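Local coordinates for protein iron transport multicopper oxidase FET3 (Saccharomyces cerevisiae, PDB 1ZPU) that oxidises ferrous to ferric iron at the yeast cell surface for high-affinity iron uptake, using four copper ions to reduce dioxygen to water, at residues 50-54 / 55-59; 59-63 / 64-68; 109-113 / 114-118; 173-176 / 177-180; 254-258 / 259-263. One frame throughout, in Å; residues are numbered along the deposited sequence.

Interaction 1 (50-54 / 55-59); sequences NGMNN and TNTSM. With NAG (2-acetamido-2-deoxy-beta-D-glucopyranose), chain J.
The chain folds back between N50 and T57, whose CA atoms stand 6.4 Å apart, and residues 50-59 close this bend as an irregular loop without helix or strand. The side chain of N50 does most of the polar work inside it. With CG anti to the backbone N (chi1 -170°), the amide is carried into the bend, and ND2 gives a nearly straight bond to T55 O (2.9 Å, N-H...O 163°). T55 O lies only 9° out of the amide plane, so the planar group is aimed squarely at its acceptor. On its other arm, N50 OD1 accepts from M52 N at 3.0 Å, which makes residues 50-52 an Asx turn. ND2 also bonds I83 O, and with three partners the rotation of the amide is fixed. The loop joins strand 43-49 to strand 60-62 in the first plastocyanin-like domain, so it passes from one sheet of the cupredoxin-type beta-sandwich to the other. M52 contributes the apolar side: its chain bends at the last torsion, and CE comes up to T57 CG2 at 3.9 Å, the two side chains meeting at about a right angle while M52 also rests on T9 and W11 of strand 2-14. At the outer end, N54 and T55 run side by side, and T55 OG1 makes a weak bond to N54 OD1 (3.3 Å). N56 turns away from residues 50-54; its ND2 is bonded covalently to C1 of an N-acetylglucosamine (1.4 Å).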
# COMPACT_ATOMS: atom_id res chain seq x y z
N ASN A 50 10.17 -14.56 -13.18
CA ASN A 50 8.81 -15.00 -13.40
C ASN A 50 8.76 -16.45 -13.86
O ASN A 50 9.06 -16.76 -15.01
CB ASN A 50 8.13 -14.10 -14.45
CG ASN A 50 6.64 -14.35 -14.54
OD1 ASN A 50 6.12 -15.28 -13.93
ND2 ASN A 50 5.95 -13.51 -15.30
N GLY A 51 8.40 -17.34 -12.94
CA GLY A 51 8.29 -18.77 -13.25
C GLY A 51 6.85 -19.22 -13.38
O GLY A 51 6.57 -20.42 -13.43
N MET A 52 5.93 -18.25 -13.41
CA MET A 52 4.50 -18.53 -13.58
C MET A 52 4.20 -18.66 -15.06
O MET A 52 4.82 -17.99 -15.89
CB MET A 52 3.65 -17.42 -12.96
CG MET A 52 3.46 -17.57 -11.50
SD MET A 52 3.07 -16.00 -10.68
CE MET A 52 4.13 -14.86 -11.59
N ASN A 53 3.23 -19.51 -15.39
CA ASN A 53 3.06 -19.96 -16.78
C ASN A 53 2.41 -18.96 -17.74
O ASN A 53 2.58 -19.04 -18.95
CB ASN A 53 2.26 -21.26 -16.81
CG ASN A 53 2.62 -22.13 -17.98
OD1 ASN A 53 3.76 -22.57 -18.10
ND2 ASN A 53 1.65 -22.39 -18.85
N ASN A 54 1.67 -18.01 -17.18
CA ASN A 54 0.68 -17.27 -17.96
C ASN A 54 0.44 -15.83 -17.48
O ASN A 54 -0.19 -15.05 -18.19
CB ASN A 54 -0.63 -18.06 -17.93
CG ASN A 54 -1.13 -18.30 -16.48
OD1 ASN A 54 -0.35 -18.26 -15.48
ND2 ASN A 54 -2.44 -18.55 -16.35
N THR A 55 0.94 -15.48 -16.29
CA THR A 55 0.81 -14.11 -15.79
C THR A 55 2.11 -13.32 -15.97
O THR A 55 3.18 -13.90 -16.11
CB THR A 55 0.49 -14.12 -14.29
OG1 THR A 55 0.07 -15.43 -13.88
CG2 THR A 55 -0.60 -13.09 -13.97
N ASN A 56 1.99 -11.99 -15.97
CA ASN A 56 3.16 -11.13 -15.76
C ASN A 56 3.45 -11.00 -14.24
O ASN A 56 2.65 -11.46 -13.42
CB ASN A 56 2.94 -9.77 -16.42
CG ASN A 56 2.89 -9.85 -17.96
OD1 ASN A 56 3.54 -10.70 -18.56
ND2 ASN A 56 2.13 -8.93 -18.59
N THR A 57 4.60 -10.42 -13.87
CA THR A 57 4.88 -10.09 -12.46
C THR A 57 5.59 -8.75 -12.30
O THR A 57 6.05 -8.16 -13.27
CB THR A 57 5.77 -11.14 -11.72
OG1 THR A 57 5.84 -12.37 -12.46
CG2 THR A 57 5.24 -11.39 -10.32
N SER A 58 5.68 -8.30 -11.06
CA SER A 58 6.48 -7.15 -10.70
C SER A 58 6.65 -7.23 -9.21
O SER A 58 5.98 -8.04 -8.57
CB SER A 58 5.76 -5.86 -11.06
OG SER A 58 4.44 -5.90 -10.58
N MET A 59 7.53 -6.40 -8.65
CA MET A 59 7.69 -6.32 -7.20
C MET A 59 7.93 -4.89 -6.83
O MET A 59 8.80 -4.23 -7.40
CB MET A 59 8.87 -7.17 -6.73
CG MET A 59 9.00 -7.28 -5.22
SD MET A 59 9.78 -8.84 -4.72
CE MET A 59 11.36 -8.65 -5.50
C1 NAG J . 1.30 -9.50 -19.62
C2 NAG J . -0.23 -9.50 -19.83
C3 NAG J . -0.63 -9.23 -21.29
C4 NAG J . 0.17 -8.09 -21.94
C5 NAG J . 1.67 -8.15 -21.62
C6 NAG J . 2.17 -6.85 -20.96
C7 NAG J . -1.75 -10.59 -18.28
C8 NAG J . -3.23 -10.50 -18.56
N2 NAG J . -0.91 -10.69 -19.32
O3 NAG J . -2.00 -8.88 -21.34
O4 NAG J . 0.00 -8.16 -23.33
O5 NAG J . 1.97 -9.32 -20.86
O6 NAG J . 2.00 -5.74 -21.82
O7 NAG J . -1.36 -10.54 -17.09

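Interaction 2 (59-63 / 64-68); sequences MHFHG and LFQNG. With CU1 (copper (I) ion), chain B; CU1 (copper (I) ion), chain C; NAG (2-acetamido-2-deoxy-beta-D-glucopyranose), chain D.
NE2 of H62, two residues before L64, is gripped by two polar groups, D437 OD2 and T438 OG1, while ND1 of the same ring binds a type 3 copper. H60 uses its nitrogens the other way round: NE2 binds the type 2 copper at 2.1 Å and ND1 is bonded to D73 O. This is the H-X-H-G pattern of multicopper oxidases, and H395 completes the modelled ligands of the first ion, H105 and H464 those of the second. The type 2 copper sits 3.6 Å above the plane of the H62 ring, toward its rim.

Directly after the ligands the chain makes a type II beta turn from F61 to L64, closed by a weak bond from L64 N to F61 O (3.3 Å, 151°). G63 takes the third position with phi 107°, a left-handed backbone conformation that glycine adopts readily. Across the turn, the first and last residues also touch through their side chains, L64 CD2 to F61 CB at 3.6 Å. The F65 ring meets G63 O at CD1 (3.5 Å) and, at CD2, the acetyl oxygen O7 of the N-acetylglucosamine on N67 (3.6 Å), both obliquely. Each imidazole is thus held from the nitrogen remote from its metal, which implies that carbonyl, carboxylate and hydroxyl groups of the second shell fix the ring rotations and so the direction from which each histidine addresses its copper.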
# COMPACT_ATOMS: atom_id res chain seq x y z
N MET A 59 7.53 -6.40 -8.65
CA MET A 59 7.69 -6.32 -7.20
C MET A 59 7.93 -4.89 -6.83
O MET A 59 8.80 -4.23 -7.40
CB MET A 59 8.87 -7.17 -6.73
CG MET A 59 9.00 -7.28 -5.22
SD MET A 59 9.78 -8.84 -4.72
CE MET A 59 11.36 -8.65 -5.50
N HIS A 60 7.14 -4.41 -5.87
CA HIS A 60 7.24 -3.05 -5.38
C HIS A 60 7.64 -3.09 -3.92
O HIS A 60 7.14 -3.91 -3.17
CB HIS A 60 5.88 -2.37 -5.52
CG HIS A 60 5.76 -1.10 -4.74
ND1 HIS A 60 6.67 -0.08 -4.83
CD2 HIS A 60 4.81 -0.68 -3.88
CE1 HIS A 60 6.31 0.91 -4.04
NE2 HIS A 60 5.18 0.58 -3.45
N PHE A 61 8.54 -2.19 -3.53
CA PHE A 61 8.99 -2.11 -2.14
C PHE A 61 8.35 -0.92 -1.45
O PHE A 61 8.78 0.22 -1.61
CB PHE A 61 10.51 -2.12 -2.10
CG PHE A 61 11.09 -3.23 -2.89
CD1 PHE A 61 11.34 -3.07 -4.27
CD2 PHE A 61 11.33 -4.47 -2.31
CE1 PHE A 61 11.83 -4.12 -5.03
CE2 PHE A 61 11.83 -5.52 -3.06
CZ PHE A 61 12.09 -5.35 -4.42
N HIS A 62 7.29 -1.21 -0.70
CA HIS A 62 6.36 -0.22 -0.21
C HIS A 62 6.99 0.71 0.80
O HIS A 62 7.40 0.27 1.88
CB HIS A 62 5.16 -0.91 0.44
CG HIS A 62 4.07 0.03 0.83
ND1 HIS A 62 2.82 -0.00 0.26
CD2 HIS A 62 4.05 1.05 1.73
CE1 HIS A 62 2.08 0.95 0.79
NE2 HIS A 62 2.80 1.61 1.68
N GLY A 63 7.04 1.99 0.45
CA GLY A 63 7.46 3.00 1.41
C GLY A 63 8.85 3.54 1.12
O GLY A 63 9.19 4.64 1.52
N LEU A 64 9.64 2.74 0.42
CA LEU A 64 10.99 3.12 0.05
C LEU A 64 10.95 4.25 -0.97
O LEU A 64 10.15 4.24 -1.90
CB LEU A 64 11.71 1.89 -0.49
CG LEU A 64 12.45 0.98 0.51
CD1 LEU A 64 11.69 0.65 1.79
CD2 LEU A 64 12.91 -0.29 -0.17
N PHE A 65 11.79 5.26 -0.77
CA PHE A 65 11.70 6.49 -1.55
C PHE A 65 12.32 6.38 -2.94
O PHE A 65 12.04 7.21 -3.81
CB PHE A 65 12.33 7.66 -0.79
CG PHE A 65 11.59 8.04 0.47
CD1 PHE A 65 10.21 7.86 0.58
CD2 PHE A 65 12.27 8.60 1.55
CE1 PHE A 65 9.53 8.20 1.74
CE2 PHE A 65 11.59 8.94 2.70
CZ PHE A 65 10.23 8.75 2.80
N GLN A 66 13.16 5.37 -3.13
CA GLN A 66 13.81 5.10 -4.42
C GLN A 66 14.45 6.35 -5.01
O GLN A 66 14.44 6.56 -6.22
CB GLN A 66 12.82 4.43 -5.39
CG GLN A 66 12.18 3.10 -4.90
CD GLN A 66 13.19 1.96 -4.68
OE1 GLN A 66 14.36 2.05 -5.09
NE2 GLN A 66 12.73 0.90 -4.04
N ASN A 67 15.02 7.17 -4.14
CA ASN A 67 15.62 8.46 -4.50
C ASN A 67 16.76 8.25 -5.48
O ASN A 67 17.76 7.64 -5.14
CB ASN A 67 16.13 9.15 -3.23
CG ASN A 67 16.24 10.66 -3.37
OD1 ASN A 67 16.63 11.17 -4.42
ND2 ASN A 67 15.91 11.37 -2.30
N GLY A 68 16.59 8.74 -6.70
CA GLY A 68 17.60 8.60 -7.75
C GLY A 68 17.53 7.30 -8.54
O GLY A 68 18.27 7.13 -9.51
CU CU1 B . 4.37 2.07 -2.26
CU CU1 C . 2.13 -1.15 -1.16
C1 NAG D . 16.29 12.76 -2.40
C2 NAG D . 15.59 13.22 -1.12
C3 NAG D . 15.87 14.69 -0.80
C4 NAG D . 17.38 14.97 -0.83
C5 NAG D . 18.00 14.38 -2.12
C6 NAG D . 19.51 14.55 -2.16
C7 NAG D . 13.57 12.07 -0.38
C8 NAG D . 12.12 11.79 -0.67
N2 NAG D . 14.16 12.98 -1.18
O3 NAG D . 15.36 14.96 0.48
O4 NAG D . 17.66 16.35 -0.66
O5 NAG D . 17.68 13.00 -2.23
O6 NAG D . 20.08 13.84 -1.08
O7 NAG D . 14.14 11.48 0.54

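Interaction 3 (109-113 / 114-118); sequences DGQYE and DGMKG
Backbone hydrogen bonds wind residues 111-115 into a tight turn: D114 N bonds Q111 O at 2.8 Å, and G115 N bonds Y112 O at 3.0 Å with an N-H...O angle of 158°. Both span three residues, as expected of the short 3-10 segment that includes Y112 and E113. G115 then takes a positive phi (118°), which lets the chain leave the turn, and an inverse gamma turn centred on M116 delivers it to strand 117-123 of the first plastocyanin-like domain.

Van der Waals contacts come in two pairs. K117 is extended beyond CG and crosses Y112 at about a right angle, laying CD against the ring edge, in its plane, 3.7 Å from CD1. Q111 and M116 run alongside each other, with Q111 CG 4.2 Å from M116 SD. The phenol of Y112 itself meets W103 edge-to-face and lies against H105, a type 3 copper ligand, with the ring planes at about 45°; its OH is tied to G196 O.

Charged groups occupy the rest. E113 and K117 point the same way and form a long salt bridge, OE1 to NZ 4.0 Å, while NZ has a hydrogen bond to S140 OG. D114 turns elsewhere, bridging to R22 and accepting from V147 N. E113 also lies close to the carboxylate of E141. Such a pair of acids would tend to raise the proton affinity of one of them, and the ammonium of K117, though distant, could partly offset this.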
# COMPACT_ATOMS: atom_id res chain seq x y z
N ASP A 109 -1.63 -7.72 -11.01
CA ASP A 109 -3.11 -7.66 -10.92
C ASP A 109 -3.58 -7.74 -9.46
O ASP A 109 -3.61 -6.73 -8.74
CB ASP A 109 -3.74 -8.76 -11.79
CG ASP A 109 -3.67 -8.44 -13.34
OD1 ASP A 109 -4.53 -7.64 -13.83
OD2 ASP A 109 -2.80 -9.03 -14.07
N GLY A 110 -3.92 -8.94 -8.99
CA GLY A 110 -4.27 -9.12 -7.59
C GLY A 110 -3.21 -9.98 -6.95
O GLY A 110 -3.29 -10.32 -5.75
N GLN A 111 -2.24 -10.34 -7.77
CA GLN A 111 -1.09 -11.15 -7.39
C GLN A 111 -0.75 -11.15 -5.88
O GLN A 111 -0.72 -12.20 -5.27
CB GLN A 111 0.08 -10.71 -8.25
CG GLN A 111 1.12 -11.74 -8.51
CD GLN A 111 1.57 -11.73 -9.96
OE1 GLN A 111 2.68 -11.31 -10.29
NE2 GLN A 111 0.68 -12.17 -10.85
N TYR A 112 -0.51 -10.00 -5.24
CA TYR A 112 -0.07 -10.10 -3.83
C TYR A 112 -1.06 -10.74 -2.84
O TYR A 112 -0.63 -11.38 -1.89
CB TYR A 112 0.60 -8.83 -3.27
CG TYR A 112 -0.27 -7.79 -2.61
CD1 TYR A 112 -0.71 -7.91 -1.29
CD2 TYR A 112 -0.60 -6.62 -3.30
CE1 TYR A 112 -1.49 -6.91 -0.69
CE2 TYR A 112 -1.36 -5.63 -2.72
CZ TYR A 112 -1.80 -5.77 -1.43
OH TYR A 112 -2.56 -4.74 -0.92
N GLU A 113 -2.36 -10.57 -3.05
CA GLU A 113 -3.34 -11.34 -2.27
C GLU A 113 -3.11 -12.83 -2.37
O GLU A 113 -3.40 -13.55 -1.44
CB GLU A 113 -4.79 -11.04 -2.67
CG GLU A 113 -5.43 -9.92 -1.84
CD GLU A 113 -5.99 -10.37 -0.49
OE1 GLU A 113 -5.35 -11.12 0.30
OE2 GLU A 113 -7.11 -9.94 -0.19
N ASP A 114 -2.59 -13.30 -3.49
CA ASP A 114 -2.36 -14.72 -3.66
C ASP A 114 -1.01 -15.16 -3.09
O ASP A 114 -0.52 -16.25 -3.42
CB ASP A 114 -2.54 -15.12 -5.13
CG ASP A 114 -4.02 -15.10 -5.58
OD1 ASP A 114 -4.93 -15.11 -4.70
OD2 ASP A 114 -4.28 -15.07 -6.80
N GLY A 115 -0.40 -14.31 -2.26
CA GLY A 115 0.72 -14.74 -1.42
C GLY A 115 2.06 -14.04 -1.62
O GLY A 115 2.96 -14.19 -0.78
N MET A 116 2.20 -13.30 -2.72
CA MET A 116 3.49 -12.69 -3.09
C MET A 116 3.73 -11.37 -2.33
O MET A 116 3.52 -10.27 -2.88
CB MET A 116 3.59 -12.49 -4.60
CG MET A 116 4.92 -12.03 -5.10
SD MET A 116 4.96 -12.13 -6.92
CE MET A 116 6.38 -11.12 -7.26
N LYS A 117 4.18 -11.50 -1.09
CA LYS A 117 4.32 -10.36 -0.19
C LYS A 117 5.13 -10.79 1.03
O LYS A 117 5.12 -11.96 1.42
CB LYS A 117 2.95 -9.83 0.23
CG LYS A 117 2.09 -10.87 0.96
CD LYS A 117 0.60 -10.55 0.88
CE LYS A 117 -0.19 -11.13 2.08
NZ LYS A 117 -1.66 -11.17 1.78
N GLY A 118 5.84 -9.84 1.63
CA GLY A 118 6.80 -10.10 2.69
C GLY A 118 7.24 -8.80 3.32
O GLY A 118 7.03 -7.73 2.75

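Interaction 4 (173-176 / 177-180). With NAG (2-acetamido-2-deoxy-beta-D-glucopyranose), chain H; NAG (2-acetamido-2-deoxy-beta-D-glucopyranose), chain G.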
# COMPACT_ATOMS: atom_id res chain seq x y z
N ASN A 173 0.45 -13.90 10.15
CA ASN A 173 1.64 -14.67 9.75
C ASN A 173 1.28 -15.88 8.93
O ASN A 173 1.85 -16.93 9.11
CB ASN A 173 2.46 -15.12 10.96
CG ASN A 173 3.42 -14.08 11.42
OD1 ASN A 173 3.25 -12.88 11.12
ND2 ASN A 173 4.43 -14.52 12.17
N ASN A 174 0.30 -15.73 8.05
CA ASN A 174 -0.13 -16.79 7.15
C ASN A 174 -0.65 -18.06 7.82
O ASN A 174 -0.50 -19.16 7.28
CB ASN A 174 0.96 -17.10 6.12
CG ASN A 174 1.32 -15.88 5.27
OD1 ASN A 174 0.58 -15.47 4.39
ND2 ASN A 174 2.47 -15.30 5.56
N THR A 175 -1.26 -17.91 8.99
CA THR A 175 -2.18 -18.93 9.56
C THR A 175 -3.29 -18.28 10.33
O THR A 175 -3.48 -17.07 10.27
CB THR A 175 -1.54 -19.86 10.61
OG1 THR A 175 -0.45 -19.19 11.23
CG2 THR A 175 -1.10 -21.16 10.00
N MET A 176 -4.01 -19.11 11.06
CA MET A 176 -4.98 -18.66 12.03
C MET A 176 -4.58 -19.19 13.40
O MET A 176 -3.73 -20.07 13.50
CB MET A 176 -6.35 -19.18 11.64
CG MET A 176 -6.93 -18.46 10.45
SD MET A 176 -8.70 -18.73 10.38
CE MET A 176 -9.34 -17.43 11.42
N ASN A 177 -5.20 -18.65 14.44
CA ASN A 177 -4.96 -19.08 15.83
C ASN A 177 -3.48 -19.37 16.12
O ASN A 177 -3.09 -20.48 16.45
CB ASN A 177 -5.92 -20.20 16.27
CG ASN A 177 -6.39 -21.05 15.12
OD1 ASN A 177 -5.59 -21.72 14.50
ND2 ASN A 177 -7.69 -21.05 14.85
N LEU A 178 -2.69 -18.30 15.99
CA LEU A 178 -1.25 -18.28 16.15
C LEU A 178 -0.84 -18.16 17.60
O LEU A 178 -1.50 -17.49 18.40
CB LEU A 178 -0.71 -17.05 15.43
CG LEU A 178 0.79 -16.77 15.38
CD1 LEU A 178 1.51 -17.83 14.54
CD2 LEU A 178 1.01 -15.41 14.77
N THR A 179 0.29 -18.76 17.90
CA THR A 179 0.90 -18.73 19.21
C THR A 179 2.09 -17.75 19.27
O THR A 179 2.99 -17.79 18.41
CB THR A 179 1.36 -20.13 19.55
OG1 THR A 179 0.21 -20.90 19.88
CG2 THR A 179 2.31 -20.13 20.70
N TRP A 180 2.08 -16.87 20.27
CA TRP A 180 3.21 -16.01 20.56
C TRP A 180 3.65 -16.26 21.99
O TRP A 180 2.98 -15.89 22.96
CB TRP A 180 2.84 -14.54 20.32
CG TRP A 180 3.91 -13.55 20.66
CD1 TRP A 180 5.25 -13.72 20.56
CD2 TRP A 180 3.71 -12.22 21.13
NE1 TRP A 180 5.91 -12.59 20.94
CE2 TRP A 180 4.99 -11.65 21.30
CE3 TRP A 180 2.58 -11.46 21.45
CZ2 TRP A 180 5.18 -10.34 21.77
CZ3 TRP A 180 2.76 -10.15 21.93
CH2 TRP A 180 4.06 -9.61 22.08
C1 NAG H . -8.05 -22.26 14.11
C2 NAG H . -7.71 -23.26 13.00
C3 NAG H . -8.88 -23.49 12.03
C4 NAG H . -10.19 -23.77 12.75
C5 NAG H . -10.35 -22.68 13.81
C6 NAG H . -11.57 -22.89 14.69
C7 NAG H . -5.52 -23.18 11.79
C8 NAG H . -4.79 -24.17 12.65
N2 NAG H . -6.68 -22.67 12.19
O3 NAG H . -8.61 -24.56 11.16
O4 NAG H . -11.23 -23.75 11.79
O5 NAG H . -9.24 -22.74 14.67
O6 NAG H . -11.27 -24.02 15.48
O7 NAG H . -5.04 -22.80 10.73
C1 NAG G . 5.49 -13.58 12.50
C2 NAG G . 6.17 -14.12 13.76
C3 NAG G . 7.41 -13.29 14.10
C4 NAG G . 8.34 -13.08 12.90
C5 NAG G . 7.52 -12.62 11.71
C6 NAG G . 8.43 -12.68 10.50
C7 NAG G . 5.05 -15.20 15.65
C8 NAG G . 4.30 -15.02 16.95
N2 NAG G . 5.25 -14.13 14.88
O3 NAG G . 8.12 -13.95 15.11
O4 NAG G . 9.26 -12.03 13.12
O5 NAG G . 6.45 -13.50 11.48
O6 NAG G . 7.78 -12.17 9.36
O7 NAG G . 5.45 -16.31 15.33
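L178 sets its CG anti to the backbone N (chi1 -178°), and a second torsion of 67° spreads its two methyls toward different residues of 173-176. CD2 reaches N173 CB at 4.1 Å, and CD1 comes equally near T175 OG1, with the T175 and L178 side chains crossing at about a right angle. The chain can curl around this leucine because N173, N174 and N177 all have positive phi. Contacts within the bend are van der Waals in kind.

Two N-X-T sequons, N173-N174-T175 and N177-L178-T179, lie here four residues apart, and both asparagines carry N-acetylglucosamine. On N173 the sugar is joined through ND2 to C1 (1.5 Å), and OD1 of that amide is bonded to S138 N, which should limit rotation of the amide at the root of the glycan. The acetyl methyl C8 of this sugar folds back on the protein, 4.0 Å from L178 CD2 and 3.7 Å from W180 CB. The second sugar, on N177, sets its N2 3.5 Å from M176 CB. Sugar and protein thus share a surface of the second plastocyanin-like domain.

The bend connects strand 169-172, at the edge of one sheet, with strand 179-181, at the edge of another: L178 packs on V172, its N bonds S274 OG, and W180 meets Y188 edge-to-face while its backbone pairs with strand 271-277.

Interaction 5 (254-258 / 259-263); sequences QKFDD and TMLDV. With NAG (2-acetamido-2-deoxy-beta-D-glucopyranose), chain L.
D257 and D258 supply the acceptors that close a tight turn at the end of strand 250-256. M260 N bonds D257 O at 3.1 Å in a nearly straight line (N-H...O 167°), and L261 N bonds D258 O at 3.0 Å (148°). Both reach back three residues, matching the 3-10 segment spanning 258-260, so two successive amides of the turn are satisfied by backbone carbonyls.

The carboxylates are employed differently. D257 holds CG anti to its own N (chi1 177°), and its OD1 has a firm partner in Y229 OH. OD1 also lies 3.6 Å from M260 SD, the two side chains meeting at about a right angle. A weak approach of D257 OD2 to T259 N is doubtful, because OD2 is poorly placed. D258 OD2 is also near T259 N, at an angle too poor for a hydrogen bond.

Apolar contact closes the other side. L261 CD1 lies 4.1 Å from F256 CD2 and 4.2 Å from D258 CB, drawing the exit of the turn back over the end of the strand, where F256 also rests on L170 and P167. The bonding thus divides cleanly: the amides of M260 and L261 are the donors to the D257 and D258 carbonyls and close the turn, while the Y229 hydroxyl fixes one oxygen of the D257 carboxylate. M260 is thereby set with its side chain about 7 Å from the type 1 copper and about 6 Å from the side chain of its ligand H468, nearest atoms in each case.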
# COMPACT_ATOMS: atom_id res chain seq x y z
N GLN A 254 -7.79 -9.86 16.39
CA GLN A 254 -7.96 -9.08 15.16
C GLN A 254 -9.43 -9.15 14.67
O GLN A 254 -10.08 -10.20 14.75
CB GLN A 254 -6.92 -9.47 14.08
CG GLN A 254 -7.14 -10.75 13.38
CD GLN A 254 -5.88 -11.28 12.66
OE1 GLN A 254 -5.29 -12.27 13.09
NE2 GLN A 254 -5.51 -10.66 11.54
N LYS A 255 -9.94 -8.03 14.18
CA LYS A 255 -11.36 -7.94 13.83
C LYS A 255 -11.54 -7.26 12.47
O LYS A 255 -10.87 -6.26 12.20
CB LYS A 255 -12.10 -7.16 14.92
CG LYS A 255 -13.60 -7.23 14.85
CD LYS A 255 -14.24 -6.34 15.90
CE LYS A 255 -15.70 -6.69 16.13
NZ LYS A 255 -16.38 -7.21 14.90
N PHE A 256 -12.44 -7.80 11.64
CA PHE A 256 -12.80 -7.19 10.36
C PHE A 256 -13.38 -5.80 10.59
O PHE A 256 -14.09 -5.57 11.58
CB PHE A 256 -13.92 -7.99 9.71
CG PHE A 256 -13.47 -9.02 8.72
CD1 PHE A 256 -13.30 -10.34 9.10
CD2 PHE A 256 -13.33 -8.68 7.37
CE1 PHE A 256 -12.93 -11.28 8.18
CE2 PHE A 256 -12.96 -9.62 6.43
CZ PHE A 256 -12.75 -10.93 6.83
N ASP A 257 -13.12 -4.88 9.67
CA ASP A 257 -13.94 -3.68 9.54
C ASP A 257 -15.07 -4.01 8.55
O ASP A 257 -14.94 -3.81 7.34
CB ASP A 257 -13.11 -2.52 9.03
CG ASP A 257 -13.92 -1.27 8.79
OD1 ASP A 257 -13.29 -0.25 8.44
OD2 ASP A 257 -15.17 -1.29 8.93
N ASP A 258 -16.17 -4.55 9.07
CA ASP A 258 -17.18 -5.15 8.21
C ASP A 258 -17.98 -4.10 7.44
O ASP A 258 -18.72 -4.40 6.51
CB ASP A 258 -18.09 -6.08 9.01
CG ASP A 258 -18.71 -5.40 10.21
OD1 ASP A 258 -18.72 -6.00 11.31
OD2 ASP A 258 -19.17 -4.24 10.06
N THR A 259 -17.80 -2.85 7.85
CA THR A 259 -18.25 -1.68 7.13
C THR A 259 -17.87 -1.74 5.64
O THR A 259 -18.64 -1.33 4.77
CB THR A 259 -17.62 -0.46 7.82
OG1 THR A 259 -18.54 -0.02 8.81
CG2 THR A 259 -17.22 0.69 6.85
N MET A 260 -16.68 -2.26 5.37
CA MET A 260 -16.13 -2.28 4.03
C MET A 260 -16.71 -3.41 3.20
O MET A 260 -16.57 -3.41 1.98
CB MET A 260 -14.60 -2.36 4.09
CG MET A 260 -14.02 -1.24 4.94
SD MET A 260 -12.25 -1.26 5.14
CE MET A 260 -11.65 -0.83 3.50
N LEU A 261 -17.36 -4.35 3.88
CA LEU A 261 -17.92 -5.53 3.24
C LEU A 261 -19.28 -5.21 2.65
O LEU A 261 -20.09 -4.57 3.30
CB LEU A 261 -18.02 -6.67 4.24
CG LEU A 261 -16.72 -7.27 4.79
CD1 LEU A 261 -17.03 -8.46 5.69
CD2 LEU A 261 -15.75 -7.69 3.68
N ASP A 262 -19.52 -5.65 1.41
CA ASP A 262 -20.79 -5.37 0.77
C ASP A 262 -21.93 -6.00 1.56
O ASP A 262 -22.90 -5.33 1.88
CB ASP A 262 -20.80 -5.88 -0.66
CG ASP A 262 -22.12 -5.60 -1.36
OD1 ASP A 262 -22.84 -6.58 -1.71
OD2 ASP A 262 -22.45 -4.40 -1.53
N VAL A 263 -21.80 -7.28 1.87
CA VAL A 263 -22.74 -8.02 2.71
C VAL A 263 -21.91 -8.85 3.69
O VAL A 263 -20.77 -9.16 3.43
CB VAL A 263 -23.70 -8.95 1.88
CG1 VAL A 263 -24.55 -8.15 0.90
CG2 VAL A 263 -22.94 -10.04 1.14
C1 NAG L . -16.69 -10.01 17.72
C2 NAG L . -17.84 -10.77 18.37
C3 NAG L . -18.94 -9.86 18.93
C4 NAG L . -18.38 -8.85 19.91
C5 NAG L . -17.30 -8.10 19.14
C6 NAG L . -16.62 -7.06 20.02
C7 NAG L . -18.70 -12.97 17.77
C8 NAG L . -17.92 -13.63 18.86
N2 NAG L . -18.41 -11.70 17.43
O3 NAG L . -19.91 -10.60 19.64
O4 NAG L . -19.46 -8.04 20.35
O5 NAG L . -16.30 -8.98 18.61
O6 NAG L . -15.86 -7.72 21.00
O7 NAG L . -19.59 -13.61 17.21

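Interactions 1, 2 and 3 belong to the first plastocyanin-like domain, interactions 4 and 5 to the second. Interaction 2 and interaction 3 are buried and reach the same sheet, one supplying copper ligands and the other packing against H105; interaction 1 is partly buried and touches interaction 3 where T57 meets M116. Interaction 4 is a surface contact far from the coppers and mostly van der Waals with sugar, whereas interaction 5, largely buried, uses backbone bonds and acidic side chains near the type 1 site; both reach the sheet holding strands 179-181 and 250-256. Asparagine-linked sugar marks interactions 1, 2 and 4.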